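Local coordinates for protein mitochondrial enolase superfamily member 1 (Homo sapiens, PDB 4A35) that catalyses the magnesium-dependent dehydration of L-fuconate to 2-keto-3-deoxy-L-fuconate, a step in the breakdown of L-fucose, at residues V15-S20 / H393-Y398; P134-L139 / E178-M183; Q186-Y191 / H368-D373; F372-I375 / S380-N383; C386-H391 / A405-P410. One frame throughout, in Å; residues are numbered along the deposited sequence.

Contact 1: V15-S20 / H393-Y398; sequences VRFPTS and HEHFKY. With EDO (1,2-ethanediol), chain E; EDO (1,2-ethanediol), chain D.
An offset aromatic stack of Phe17 on His395 joins the residue just after strand 7-16 to the loop between strands 386-388 and 401-402 in the enolase-type C-terminal domain. The two side chains approach from opposite directions, their ring centroids 4.6 Å apart and their planes tilted by 27°. Phe17 CE1 lies over one face of the imidazole, displaced toward its rim, and comes to 3.3 Å from His395 CD2 and 3.4 Å from His395 NE2. On the other face of His395 the methylene Glu394 CG sits 4.0 Å above the ring plane, over the centre, so the imidazole is sandwiched between the phenyl carbon CE1 and an aliphatic carbon. In Phe17, CG stands anti to the carbonyl carbon (chi1 -59°), which carries the phenyl ring out toward the loop, where Met419 also packs against it. Phenylalanine suits a largely buried place that needs a flat apolar surface; histidine offers a flat face and a polar rim. That rim is used by ND1, hydrogen-bonded to Ser423 OG. The side chain of Tyr35, a substrate-binding residue by similarity, is about 5 Å from that of Phe17. The stack is probably held mainly by dispersion, while the Ser423 bond probably limits rotation of the imidazole.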
# COMPACT_ATOMS: atom_id res chain seq x y z
N VAL A 15 -20.70 0.74 7.58
CA VAL A 15 -21.71 1.81 7.49
C VAL A 15 -21.56 2.51 6.15
O VAL A 15 -20.46 2.94 5.83
CB VAL A 15 -21.60 2.80 8.69
CG1 VAL A 15 -22.76 3.79 8.71
CG2 VAL A 15 -21.52 2.05 10.02
N ARG A 16 -22.63 2.61 5.35
CA ARG A 16 -22.50 3.19 4.03
C ARG A 16 -23.58 4.17 3.75
O ARG A 16 -24.74 3.93 4.05
CB ARG A 16 -22.52 2.08 2.93
CG ARG A 16 -21.41 1.01 3.11
CD ARG A 16 -21.41 0.02 1.95
NE ARG A 16 -20.54 -1.11 2.29
CZ ARG A 16 -20.06 -2.00 1.42
NH1 ARG A 16 -20.35 -1.89 0.13
NH2 ARG A 16 -19.29 -2.98 1.84
N PHE A 17 -23.17 5.34 3.22
CA PHE A 17 -24.10 6.38 2.85
C PHE A 17 -24.20 6.39 1.32
O PHE A 17 -23.18 6.43 0.61
CB PHE A 17 -23.71 7.76 3.45
CG PHE A 17 -23.66 7.71 4.97
CD1 PHE A 17 -24.80 7.95 5.74
CD2 PHE A 17 -22.47 7.37 5.64
CE1 PHE A 17 -24.77 7.84 7.14
CE2 PHE A 17 -22.44 7.26 7.04
CZ PHE A 17 -23.59 7.49 7.78
N PRO A 18 -25.45 6.48 0.79
CA PRO A 18 -25.64 6.43 -0.68
C PRO A 18 -25.39 7.78 -1.38
O PRO A 18 -26.23 8.30 -2.11
CB PRO A 18 -27.08 5.95 -0.83
CG PRO A 18 -27.78 6.51 0.45
CD PRO A 18 -26.73 6.38 1.53
N THR A 19 -24.23 8.36 -1.17
CA THR A 19 -23.95 9.70 -1.70
C THR A 19 -23.88 9.72 -3.25
O THR A 19 -24.17 10.78 -3.84
CB THR A 19 -22.74 10.32 -1.03
OG1 THR A 19 -21.69 9.42 -1.11
CG2 THR A 19 -22.97 10.64 0.46
N SER A 20 -23.65 8.55 -3.91
CA SER A 20 -23.61 8.46 -5.38
C SER A 20 -25.00 8.78 -5.98
O SER A 20 -25.12 9.26 -7.12
CB SER A 20 -23.15 7.07 -5.83
OG SER A 20 -24.08 6.06 -5.49
N HIS A 393 -22.50 15.46 8.50
CA HIS A 393 -22.22 15.86 9.88
C HIS A 393 -23.38 15.54 10.84
O HIS A 393 -23.12 15.29 12.02
CB HIS A 393 -21.89 17.35 9.97
CG HIS A 393 -20.76 17.74 9.06
ND1 HIS A 393 -19.46 17.35 9.32
CD2 HIS A 393 -20.81 18.34 7.84
CE1 HIS A 393 -18.74 17.78 8.29
NE2 HIS A 393 -19.52 18.39 7.38
N GLU A 394 -24.64 15.48 10.34
CA GLU A 394 -25.84 15.17 11.14
C GLU A 394 -25.79 13.72 11.72
O GLU A 394 -26.55 13.40 12.63
CB GLU A 394 -27.15 15.37 10.31
CG GLU A 394 -27.35 14.45 9.10
CD GLU A 394 -26.65 14.84 7.80
OE1 GLU A 394 -25.76 15.72 7.84
OE2 GLU A 394 -27.02 14.30 6.74
N HIS A 395 -24.85 12.86 11.22
CA HIS A 395 -24.75 11.48 11.70
C HIS A 395 -23.73 11.34 12.84
O HIS A 395 -23.61 10.26 13.41
CB HIS A 395 -24.41 10.52 10.55
CG HIS A 395 -25.41 10.57 9.43
ND1 HIS A 395 -26.74 10.26 9.64
CD2 HIS A 395 -25.25 10.95 8.14
CE1 HIS A 395 -27.34 10.43 8.47
NE2 HIS A 395 -26.49 10.80 7.53
N PHE A 396 -23.06 12.45 13.19
CA PHE A 396 -22.09 12.48 14.29
C PHE A 396 -22.74 13.12 15.52
O PHE A 396 -23.46 14.11 15.41
CB PHE A 396 -20.80 13.23 13.86
CG PHE A 396 -20.00 12.35 12.91
CD1 PHE A 396 -20.36 12.24 11.57
CD2 PHE A 396 -19.02 11.49 13.40
CE1 PHE A 396 -19.68 11.36 10.71
CE2 PHE A 396 -18.35 10.59 12.54
CZ PHE A 396 -18.69 10.53 11.21
N LYS A 397 -22.43 12.56 16.68
CA LYS A 397 -22.88 13.07 17.98
C LYS A 397 -22.26 14.48 18.24
O LYS A 397 -22.89 15.36 18.84
CB LYS A 397 -22.52 12.05 19.09
CG LYS A 397 -22.90 12.58 20.51
CD LYS A 397 -22.71 11.56 21.65
CE LYS A 397 -23.21 12.17 22.98
NZ LYS A 397 -23.19 11.13 24.05
N TYR A 398 -21.00 14.67 17.83
CA TYR A 398 -20.24 15.92 18.02
C TYR A 398 -19.87 16.50 16.64
O TYR A 398 -18.73 16.40 16.21
CB TYR A 398 -18.98 15.63 18.85
CG TYR A 398 -19.29 14.94 20.16
CD1 TYR A 398 -19.85 15.64 21.23
CD2 TYR A 398 -19.09 13.56 20.31
CE1 TYR A 398 -20.14 15.01 22.44
CE2 TYR A 398 -19.37 12.92 21.51
CZ TYR A 398 -19.87 13.65 22.59
OH TYR A 398 -20.14 13.06 23.80
C1 EDO E . -22.67 10.83 -8.89
O1 EDO E . -22.79 9.47 -8.48
C2 EDO E . -22.14 11.64 -7.71
O2 EDO E . -23.05 11.51 -6.63
C1 EDO D . -23.35 -0.36 -1.46
O1 EDO D . -21.99 0.04 -1.29
C2 EDO D . -23.48 -1.66 -2.33
O2 EDO D . -22.44 -1.75 -3.30

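Contact 2: P134-L139 / E178-M183; sequences PVWKLL and EREKQM
Lys137 NZ is gripped by two carboxylates: Glu180 OE1 at 2.9 Å, with a weak second bond to Glu180 OE2, and Asp141, one helical turn further on. The result is an interhelical salt bridge between helices 135-141 and 176-186, far from the annotated active-site residues. Glu180 OE1 offers its syn lone pair, on the side of the other oxygen. The glutamate reaches across because its CG is anti to the backbone N (chi1 178°) and its chain is extended beyond that; lysine, long and flexible, bends at chi2 and meets it at about a right angle. The same carboxylate abuts Trp136, whose six-membered ring turns its edge to it, the two planes 90° apart. Trp136 itself is tied through NE1 to Pro410 O. Were Glu180 an alanine, Lys137 would probably lose one of its two carboxylate partners, and a gap would open beside the indole edge. At that edge Trp136 CZ3 lies 3.7 Å from Glu180 CD, while Lys137 CB sits 3.9 Å above the indole plane, toward its rim.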
# COMPACT_ATOMS: atom_id res chain seq x y z
N PRO A 134 -11.18 17.12 24.78
CA PRO A 134 -11.16 16.81 23.33
C PRO A 134 -9.71 16.40 22.97
O PRO A 134 -8.76 16.78 23.68
CB PRO A 134 -11.51 18.16 22.66
CG PRO A 134 -11.26 19.19 23.69
CD PRO A 134 -11.29 18.58 25.04
N VAL A 135 -9.54 15.57 21.94
CA VAL A 135 -8.21 15.09 21.56
C VAL A 135 -7.24 16.28 21.33
O VAL A 135 -6.07 16.20 21.75
CB VAL A 135 -8.28 14.11 20.34
CG1 VAL A 135 -6.93 14.01 19.60
CG2 VAL A 135 -8.75 12.72 20.80
N TRP A 136 -7.67 17.36 20.65
CA TRP A 136 -6.73 18.48 20.42
C TRP A 136 -6.12 19.00 21.77
O TRP A 136 -4.90 19.23 21.85
CB TRP A 136 -7.36 19.64 19.63
CG TRP A 136 -8.41 20.45 20.36
CD1 TRP A 136 -9.76 20.29 20.30
CD2 TRP A 136 -8.17 21.58 21.23
NE1 TRP A 136 -10.39 21.21 21.12
CE2 TRP A 136 -9.44 22.04 21.67
CE3 TRP A 136 -7.01 22.24 21.70
CZ2 TRP A 136 -9.60 23.13 22.55
CZ3 TRP A 136 -7.17 23.32 22.58
CH2 TRP A 136 -8.44 23.74 23.01
N LYS A 137 -6.94 19.04 22.83
CA LYS A 137 -6.54 19.57 24.13
C LYS A 137 -5.70 18.57 24.88
O LYS A 137 -4.72 18.96 25.51
CB LYS A 137 -7.78 20.01 24.94
CG LYS A 137 -7.45 20.67 26.30
CD LYS A 137 -6.53 21.91 26.18
CE LYS A 137 -6.50 22.72 27.47
NZ LYS A 137 -5.27 23.58 27.53
N LEU A 138 -6.02 17.27 24.72
CA LEU A 138 -5.21 16.20 25.30
C LEU A 138 -3.79 16.31 24.76
O LEU A 138 -2.82 16.21 25.53
CB LEU A 138 -5.82 14.82 24.93
CG LEU A 138 -5.01 13.57 25.35
CD1 LEU A 138 -5.09 13.40 26.89
CD2 LEU A 138 -5.54 12.29 24.61
N LEU A 139 -3.67 16.52 23.43
CA LEU A 139 -2.36 16.65 22.77
C LEU A 139 -1.64 17.92 23.23
O LEU A 139 -0.45 17.85 23.60
CB LEU A 139 -2.55 16.65 21.25
CG LEU A 139 -2.97 15.30 20.66
CD1 LEU A 139 -3.33 15.44 19.19
CD2 LEU A 139 -1.87 14.23 20.90
N GLU A 178 -1.53 31.84 24.19
CA GLU A 178 -1.99 32.87 23.24
C GLU A 178 -2.60 32.19 21.99
O GLU A 178 -3.70 32.58 21.57
CB GLU A 178 -0.84 33.84 22.86
CG GLU A 178 -0.40 34.74 24.04
CD GLU A 178 0.59 34.12 25.02
OE1 GLU A 178 0.93 32.92 24.88
OE2 GLU A 178 0.97 34.81 25.99
N ARG A 179 -1.94 31.14 21.46
CA ARG A 179 -2.46 30.41 20.30
C ARG A 179 -3.74 29.62 20.63
O ARG A 179 -4.68 29.63 19.82
CB ARG A 179 -1.39 29.53 19.67
CG ARG A 179 -0.34 30.43 18.99
CD ARG A 179 0.59 29.63 18.09
NE ARG A 179 1.38 28.62 18.83
CZ ARG A 179 2.47 28.89 19.57
NH1 ARG A 179 2.92 30.14 19.69
NH2 ARG A 179 3.12 27.91 20.19
N GLU A 180 -3.80 28.98 21.81
CA GLU A 180 -5.04 28.31 22.20
C GLU A 180 -6.18 29.35 22.35
O GLU A 180 -7.27 29.11 21.83
CB GLU A 180 -4.88 27.47 23.47
CG GLU A 180 -6.19 26.83 23.89
CD GLU A 180 -6.05 25.88 25.06
OE1 GLU A 180 -4.94 25.32 25.23
OE2 GLU A 180 -7.04 25.68 25.79
N LYS A 181 -5.91 30.55 22.96
CA LYS A 181 -6.92 31.61 23.04
C LYS A 181 -7.41 32.01 21.67
O LYS A 181 -8.62 32.13 21.48
CB LYS A 181 -6.40 32.86 23.78
CG LYS A 181 -6.86 32.97 25.22
CD LYS A 181 -5.69 32.86 26.19
CE LYS A 181 -6.04 33.31 27.59
NZ LYS A 181 -4.89 33.10 28.52
N GLN A 182 -6.48 32.14 20.70
CA GLN A 182 -6.79 32.55 19.31
C GLN A 182 -7.74 31.52 18.64
O GLN A 182 -8.74 31.89 17.99
CB GLN A 182 -5.48 32.66 18.51
CG GLN A 182 -5.67 32.86 17.01
CD GLN A 182 -6.44 34.12 16.67
OE1 GLN A 182 -6.28 35.17 17.32
NE2 GLN A 182 -7.25 34.05 15.63
N MET A 183 -7.43 30.24 18.83
CA MET A 183 -8.22 29.13 18.31
C MET A 183 -9.63 29.15 18.90
O MET A 183 -10.60 29.06 18.14
CB MET A 183 -7.52 27.78 18.59
CG MET A 183 -6.36 27.55 17.66
SD MET A 183 -6.75 27.39 15.84
CE MET A 183 -6.45 29.07 15.26

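Contact 3: Q186-Y191 / H368-D373; sequences QGYPAY and HLIIFD
Tyr188 lays one ring face on Ile370 where strand 188-192, an inner strand of a four-stranded mixed sheet, packs against helix 362-377. The first kind of interaction is a CH-pi contact: the methyl Ile370 CG2 stands 3.9 Å from the ring centroid, only 6° off the ring normal, almost exactly over the centre. The second is apolar packing. Ile370 CG1 reaches along the ring toward its far end, 3.4 Å from Tyr188 CZ, because chi1 of -154° places CG1 roughly anti to the backbone N and sets both branches against the ring. Ile371 adds a looser touch, its CG1 4.1 Å from Tyr188 CB. A beta-branched isoleucine suits this place because one branch can cover the ring centre while the other follows the ring to the hydroxyl. As for polar chemistry, Tyr188 OH is buried against Ile370 CG1 and makes no hydrogen bond in the model, but the tyrosine side chain lies about 3 Å from a magnesium ion whose site also includes Asp373 and Ser380, distinct from the one at Asp251, Glu277 and Glu306. The opposite face of the tyrosine is also covered: Pro189 CD stands 3.5 Å above its plane, toward the rim.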
# COMPACT_ATOMS: atom_id res chain seq x y z
N GLN A 186 -11.55 32.44 17.37
CA GLN A 186 -11.79 32.62 15.95
C GLN A 186 -11.79 31.33 15.12
O GLN A 186 -12.20 31.39 13.97
CB GLN A 186 -10.73 33.60 15.36
CG GLN A 186 -10.72 34.98 16.09
CD GLN A 186 -12.00 35.80 15.97
OE1 GLN A 186 -12.81 35.60 15.06
NE2 GLN A 186 -12.21 36.73 16.89
N GLY A 187 -11.26 30.23 15.66
CA GLY A 187 -11.26 28.97 14.94
C GLY A 187 -10.14 28.83 13.94
O GLY A 187 -9.33 29.75 13.75
N TYR A 188 -10.10 27.67 13.26
CA TYR A 188 -9.08 27.31 12.29
C TYR A 188 -9.60 27.59 10.88
O TYR A 188 -10.65 27.07 10.52
CB TYR A 188 -8.64 25.84 12.44
CG TYR A 188 -7.29 25.61 11.79
CD1 TYR A 188 -7.18 25.49 10.41
CD2 TYR A 188 -6.12 25.64 12.55
CE1 TYR A 188 -5.93 25.39 9.79
CE2 TYR A 188 -4.87 25.53 11.94
CZ TYR A 188 -4.78 25.38 10.57
OH TYR A 188 -3.54 25.29 9.97
N PRO A 189 -8.85 28.38 10.06
CA PRO A 189 -9.38 28.80 8.75
C PRO A 189 -9.64 27.59 7.83
O PRO A 189 -8.85 26.65 7.81
CB PRO A 189 -8.25 29.69 8.21
CG PRO A 189 -6.97 29.18 8.92
CD PRO A 189 -7.54 29.01 10.33
N ALA A 190 -10.80 27.62 7.14
CA ALA A 190 -11.19 26.53 6.23
C ALA A 190 -11.43 27.00 4.79
O ALA A 190 -11.54 28.18 4.50
CB ALA A 190 -12.47 25.85 6.75
N TYR A 191 -11.46 26.03 3.88
CA TYR A 191 -11.88 26.25 2.50
C TYR A 191 -13.00 25.28 2.24
O TYR A 191 -13.06 24.24 2.93
CB TYR A 191 -10.72 26.07 1.50
CG TYR A 191 -10.21 24.66 1.28
CD1 TYR A 191 -10.75 23.85 0.28
CD2 TYR A 191 -9.06 24.20 1.94
CE1 TYR A 191 -10.23 22.58 0.02
CE2 TYR A 191 -8.48 22.96 1.62
CZ TYR A 191 -9.08 22.16 0.66
OH TYR A 191 -8.56 20.93 0.37
N HIS A 368 -8.96 18.28 15.05
CA HIS A 368 -8.19 18.16 16.29
C HIS A 368 -6.70 18.21 15.99
O HIS A 368 -5.94 18.81 16.74
CB HIS A 368 -8.52 16.81 17.00
CG HIS A 368 -9.89 16.73 17.60
ND1 HIS A 368 -10.11 17.06 18.94
CD2 HIS A 368 -11.05 16.34 17.05
CE1 HIS A 368 -11.40 16.88 19.14
NE2 HIS A 368 -12.01 16.43 18.03
N LEU A 369 -6.29 17.52 14.93
CA LEU A 369 -4.87 17.41 14.61
C LEU A 369 -4.28 18.78 14.18
O LEU A 369 -3.16 19.14 14.57
CB LEU A 369 -4.63 16.33 13.54
CG LEU A 369 -5.08 14.90 13.90
CD1 LEU A 369 -4.93 13.93 12.67
CD2 LEU A 369 -4.34 14.37 15.08
N ILE A 370 -5.03 19.52 13.35
CA ILE A 370 -4.52 20.80 12.84
C ILE A 370 -4.61 21.93 13.90
O ILE A 370 -3.73 22.80 13.91
CB ILE A 370 -5.14 21.15 11.47
CG1 ILE A 370 -4.20 22.07 10.66
CG2 ILE A 370 -6.60 21.69 11.53
CD1 ILE A 370 -2.74 21.42 10.25
N ILE A 371 -5.62 21.88 14.81
CA ILE A 371 -5.68 22.83 15.91
C ILE A 371 -4.43 22.58 16.81
O ILE A 371 -3.77 23.53 17.21
CB ILE A 371 -7.02 22.76 16.64
CG1 ILE A 371 -8.14 23.39 15.74
CG2 ILE A 371 -6.96 23.40 18.05
CD1 ILE A 371 -9.51 23.01 16.19
N PHE A 372 -4.15 21.29 17.11
CA PHE A 372 -2.95 20.91 17.86
C PHE A 372 -1.68 21.42 17.12
O PHE A 372 -0.81 22.02 17.76
CB PHE A 372 -2.87 19.40 18.16
CG PHE A 372 -1.46 18.97 18.57
CD1 PHE A 372 -0.96 19.28 19.84
CD2 PHE A 372 -0.62 18.30 17.67
CE1 PHE A 372 0.35 18.90 20.21
CE2 PHE A 372 0.70 17.98 18.02
CZ PHE A 372 1.17 18.27 19.30
N ASP A 373 -1.63 21.23 15.79
CA ASP A 373 -0.49 21.68 14.98
C ASP A 373 -0.25 23.21 15.23
O ASP A 373 0.89 23.62 15.50
CB ASP A 373 -0.72 21.41 13.49
CG ASP A 373 0.45 21.93 12.69
OD1 ASP A 373 1.56 21.39 12.86
OD2 ASP A 373 0.27 22.95 11.97

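Contact 4: F372-I375 / S380-N383; sequences FDYI and SLEN. With EDO (1,2-ethanediol), chain G.
Tyr374, near the end of helix 362-377, packs against Leu381 and the backbone of Ser380 in the loop that follows. The close part lies at one flank of the phenol ring. Its CD1 is 3.5 Å from Leu381 CD2, and CE1 is 3.6 Å from Leu381 CG, the two side chains crossing at about a right angle. With chi1 at 178° the ring extends from the helix to reach alongside the loop; Met183 and Gln182 of helix 176-186 touch it too. Leucine suits the spot by giving a branched apolar end, which also rests on Tyr188. Helix end and loop together bring Asp373 and Ser380 to a magnesium site shared with Tyr188. Toward the surface the contact is looser and is bridged by an ethanediol, probably from the crystallisation liquor. Its O1 is 2.6 Å from Tyr374 OH, and its O2 accepts from Leu381 N at 2.8 Å, a nearly straight bond of 170°. Ser380 OG accepts from Glu382 N, closing an ST turn. The phenol hydroxyl and the Leu381 amide thus do not bond directly but share the diol.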
# COMPACT_ATOMS: atom_id res chain seq x y z
N PHE A 372 -4.15 21.29 17.11
CA PHE A 372 -2.95 20.91 17.86
C PHE A 372 -1.68 21.42 17.12
O PHE A 372 -0.81 22.02 17.76
CB PHE A 372 -2.87 19.40 18.16
CG PHE A 372 -1.46 18.97 18.57
CD1 PHE A 372 -0.96 19.28 19.84
CD2 PHE A 372 -0.62 18.30 17.67
CE1 PHE A 372 0.35 18.90 20.21
CE2 PHE A 372 0.70 17.98 18.02
CZ PHE A 372 1.17 18.27 19.30
N ASP A 373 -1.63 21.23 15.79
CA ASP A 373 -0.49 21.68 14.98
C ASP A 373 -0.25 23.21 15.23
O ASP A 373 0.89 23.62 15.50
CB ASP A 373 -0.72 21.41 13.49
CG ASP A 373 0.45 21.93 12.69
OD1 ASP A 373 1.56 21.39 12.86
OD2 ASP A 373 0.27 22.95 11.97
N TYR A 374 -1.31 24.02 15.07
CA TYR A 374 -1.19 25.47 15.28
C TYR A 374 -0.71 25.83 16.68
O TYR A 374 0.20 26.66 16.84
CB TYR A 374 -2.53 26.20 15.01
CG TYR A 374 -2.43 27.70 15.27
CD1 TYR A 374 -1.66 28.52 14.45
CD2 TYR A 374 -3.07 28.28 16.36
CE1 TYR A 374 -1.54 29.88 14.71
CE2 TYR A 374 -2.97 29.65 16.62
CZ TYR A 374 -2.21 30.45 15.79
OH TYR A 374 -2.09 31.79 16.07
N ILE A 375 -1.37 25.28 17.71
CA ILE A 375 -1.05 25.63 19.09
C ILE A 375 0.37 25.14 19.50
O ILE A 375 1.09 25.88 20.15
CB ILE A 375 -2.12 25.09 20.07
CG1 ILE A 375 -3.50 25.77 19.82
CG2 ILE A 375 -1.66 25.26 21.54
CD1 ILE A 375 -4.69 25.04 20.51
N SER A 380 1.68 28.63 13.40
CA SER A 380 1.39 29.54 12.28
C SER A 380 0.19 29.09 11.49
O SER A 380 -0.07 27.87 11.39
CB SER A 380 2.59 29.59 11.31
OG SER A 380 2.39 30.59 10.32
N LEU A 381 -0.47 30.06 10.84
CA LEU A 381 -1.58 29.87 9.90
C LEU A 381 -1.16 30.25 8.49
O LEU A 381 -1.90 30.08 7.53
CB LEU A 381 -2.83 30.65 10.32
CG LEU A 381 -3.45 30.21 11.65
CD1 LEU A 381 -4.68 31.09 11.98
CD2 LEU A 381 -3.80 28.69 11.64
N GLU A 382 0.05 30.77 8.37
CA GLU A 382 0.58 31.16 7.08
C GLU A 382 0.63 29.96 6.13
O GLU A 382 1.22 28.91 6.47
CB GLU A 382 1.96 31.80 7.21
CG GLU A 382 2.38 32.44 5.91
CD GLU A 382 3.68 33.20 5.98
OE1 GLU A 382 4.16 33.50 7.11
OE2 GLU A 382 4.23 33.49 4.90
N ASN A 383 0.01 30.12 4.93
CA ASN A 383 -0.06 29.07 3.91
C ASN A 383 -0.81 27.82 4.39
O ASN A 383 -0.72 26.77 3.71
CB ASN A 383 1.35 28.67 3.43
CG ASN A 383 2.06 29.83 2.77
OD1 ASN A 383 1.45 30.58 2.04
ND2 ASN A 383 3.34 30.02 3.06
C1 EDO G . -0.07 33.84 13.65
O1 EDO G . -0.14 32.83 14.63
C2 EDO G . -0.78 33.44 12.35
O2 EDO G . 0.13 32.72 11.54

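Contact 5: C386-H391 / A405-P410; sequences CEYVDH and ASYMPP
Tyr407 OH donates to Glu387 O at 2.6 Å, in the carbonyl plane and on a lone pair, with a C=O...donor angle of 142°. Around this bond two more side chains close in. Tyr388 turns its edge toward the face of Tyr407 in an offset T-shaped pair, centroids 6.0 Å apart and planes at 72°, with Tyr388 CD1 3.5 Å from Tyr407 OH. Cys386 SG comes obliquely, 3.7 Å from Tyr407 CE2, in a sulfur-aromatic contact. Tyrosine suits the place because one residue supplies both a broad ring for Cys386 and Tyr388 and a hydroxyl for the carbonyl. A phenylalanine at Tyr407 would keep the ring but would probably leave Glu387 O without its hydroxyl donor. One shell further out, the Glu387 side chain leaves the backbone away from strand 406-408, and its carboxylate is hydrogen-bonded to Thr193 and the backbone N of Ala357 and salt-bridged to Lys221, in keeping with its substrate-binding role by similarity. Strands 386-388 and 406-408 run at 93° to each other and both pair with strand 188-192, which lies between them in the mixed sheet; Tyr407 also packs on Ile402 of strand 401-402 and on Cys363 and Gln367 of helix 362-377.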
# COMPACT_ATOMS: atom_id res chain seq x y z
N CYS A 386 -7.67 24.34 6.44
CA CYS A 386 -8.22 23.00 6.56
C CYS A 386 -9.35 22.80 5.58
O CYS A 386 -10.24 23.64 5.50
CB CYS A 386 -8.70 22.75 7.99
SG CYS A 386 -9.08 21.01 8.30
N GLU A 387 -9.39 21.66 4.88
CA GLU A 387 -10.51 21.43 3.98
C GLU A 387 -11.83 21.29 4.76
O GLU A 387 -11.85 20.77 5.89
CB GLU A 387 -10.26 20.18 3.15
CG GLU A 387 -11.34 19.84 2.11
CD GLU A 387 -10.90 18.78 1.11
OE1 GLU A 387 -10.09 17.89 1.48
OE2 GLU A 387 -11.38 18.83 -0.05
N TYR A 388 -12.93 21.69 4.14
CA TYR A 388 -14.25 21.45 4.70
C TYR A 388 -15.22 20.99 3.59
O TYR A 388 -15.22 21.55 2.49
CB TYR A 388 -14.80 22.69 5.44
CG TYR A 388 -16.22 22.49 5.96
CD1 TYR A 388 -16.46 21.79 7.15
CD2 TYR A 388 -17.32 22.88 5.21
CE1 TYR A 388 -17.77 21.59 7.62
CE2 TYR A 388 -18.62 22.66 5.65
CZ TYR A 388 -18.84 22.01 6.85
OH TYR A 388 -20.13 21.81 7.27
N VAL A 389 -16.06 20.00 3.88
CA VAL A 389 -17.14 19.56 2.97
C VAL A 389 -18.42 19.49 3.81
O VAL A 389 -18.36 19.11 4.99
CB VAL A 389 -16.84 18.25 2.16
CG1 VAL A 389 -17.79 18.11 0.97
CG2 VAL A 389 -15.38 18.24 1.65
N ASP A 390 -19.54 19.91 3.24
CA ASP A 390 -20.84 20.01 3.94
C ASP A 390 -21.67 18.70 4.09
O ASP A 390 -22.84 18.77 4.46
CB ASP A 390 -21.75 21.06 3.24
CG ASP A 390 -22.07 20.76 1.76
OD1 ASP A 390 -21.26 20.06 1.10
OD2 ASP A 390 -23.09 21.30 1.25
N HIS A 391 -21.02 17.54 3.85
CA HIS A 391 -21.62 16.20 3.90
C HIS A 391 -21.73 15.55 5.31
O HIS A 391 -20.72 15.53 6.03
CB HIS A 391 -20.74 15.24 3.04
CG HIS A 391 -21.04 15.18 1.56
ND1 HIS A 391 -20.77 16.26 0.71
CD2 HIS A 391 -21.44 14.13 0.81
CE1 HIS A 391 -21.06 15.84 -0.50
NE2 HIS A 391 -21.46 14.56 -0.50
N ALA A 405 -16.44 30.57 8.26
CA ALA A 405 -15.58 29.68 7.45
C ALA A 405 -14.33 29.23 8.27
O ALA A 405 -13.21 29.20 7.74
CB ALA A 405 -15.17 30.39 6.16
N SER A 406 -14.54 28.94 9.56
CA SER A 406 -13.48 28.50 10.47
C SER A 406 -13.99 27.41 11.35
O SER A 406 -15.15 27.47 11.79
CB SER A 406 -12.92 29.63 11.34
OG SER A 406 -12.55 30.77 10.57
N TYR A 407 -13.09 26.45 11.66
CA TYR A 407 -13.37 25.35 12.58
C TYR A 407 -13.27 25.83 14.03
O TYR A 407 -12.16 26.08 14.51
CB TYR A 407 -12.34 24.22 12.35
CG TYR A 407 -12.66 23.32 11.18
CD1 TYR A 407 -13.44 22.17 11.35
CD2 TYR A 407 -12.14 23.58 9.91
CE1 TYR A 407 -13.60 21.25 10.30
CE2 TYR A 407 -12.33 22.69 8.85
CZ TYR A 407 -13.08 21.53 9.05
OH TYR A 407 -13.29 20.63 8.03
N MET A 408 -14.40 25.88 14.74
CA MET A 408 -14.35 26.24 16.14
C MET A 408 -13.88 25.00 16.93
O MET A 408 -14.36 23.88 16.62
CB MET A 408 -15.71 26.77 16.61
CG MET A 408 -16.15 28.00 15.84
SD MET A 408 -14.94 29.35 15.70
CE MET A 408 -14.85 29.85 17.44
N PRO A 409 -12.89 25.14 17.84
CA PRO A 409 -12.35 23.96 18.54
C PRO A 409 -13.41 23.13 19.27
O PRO A 409 -14.16 23.69 20.08
CB PRO A 409 -11.35 24.56 19.55
CG PRO A 409 -10.97 25.89 18.97
CD PRO A 409 -12.26 26.39 18.33
N PRO A 410 -13.45 21.80 19.05
CA PRO A 410 -14.41 20.96 19.80
C PRO A 410 -14.32 21.14 21.31
O PRO A 410 -13.22 21.26 21.87
CB PRO A 410 -14.02 19.53 19.39
CG PRO A 410 -13.45 19.69 18.00
CD PRO A 410 -12.68 21.02 18.06

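How the contacts relate
From the N terminus, strand 7-16 leads into contact 1, whose partner lies past residue 390, so it closes the longest loop and ties the N-terminal sheet to the C-terminal domain. Contacts 2, 3 and 4 nest inside that loop. Contact 2 closes first, joining helix 135-141 to helix 176-186; strand 188-192 follows directly and opens contact 3, which closes on helix 362-377. Contact 4 begins on that same helix, sharing Phe372 and Asp373, and closes only a short turn later. Contact 5 starts inside the loop of contact 1 and ends beyond it, so the two cross; Tyr388 touches His393. Contacts 3 and 5 meet on the mixed sheet.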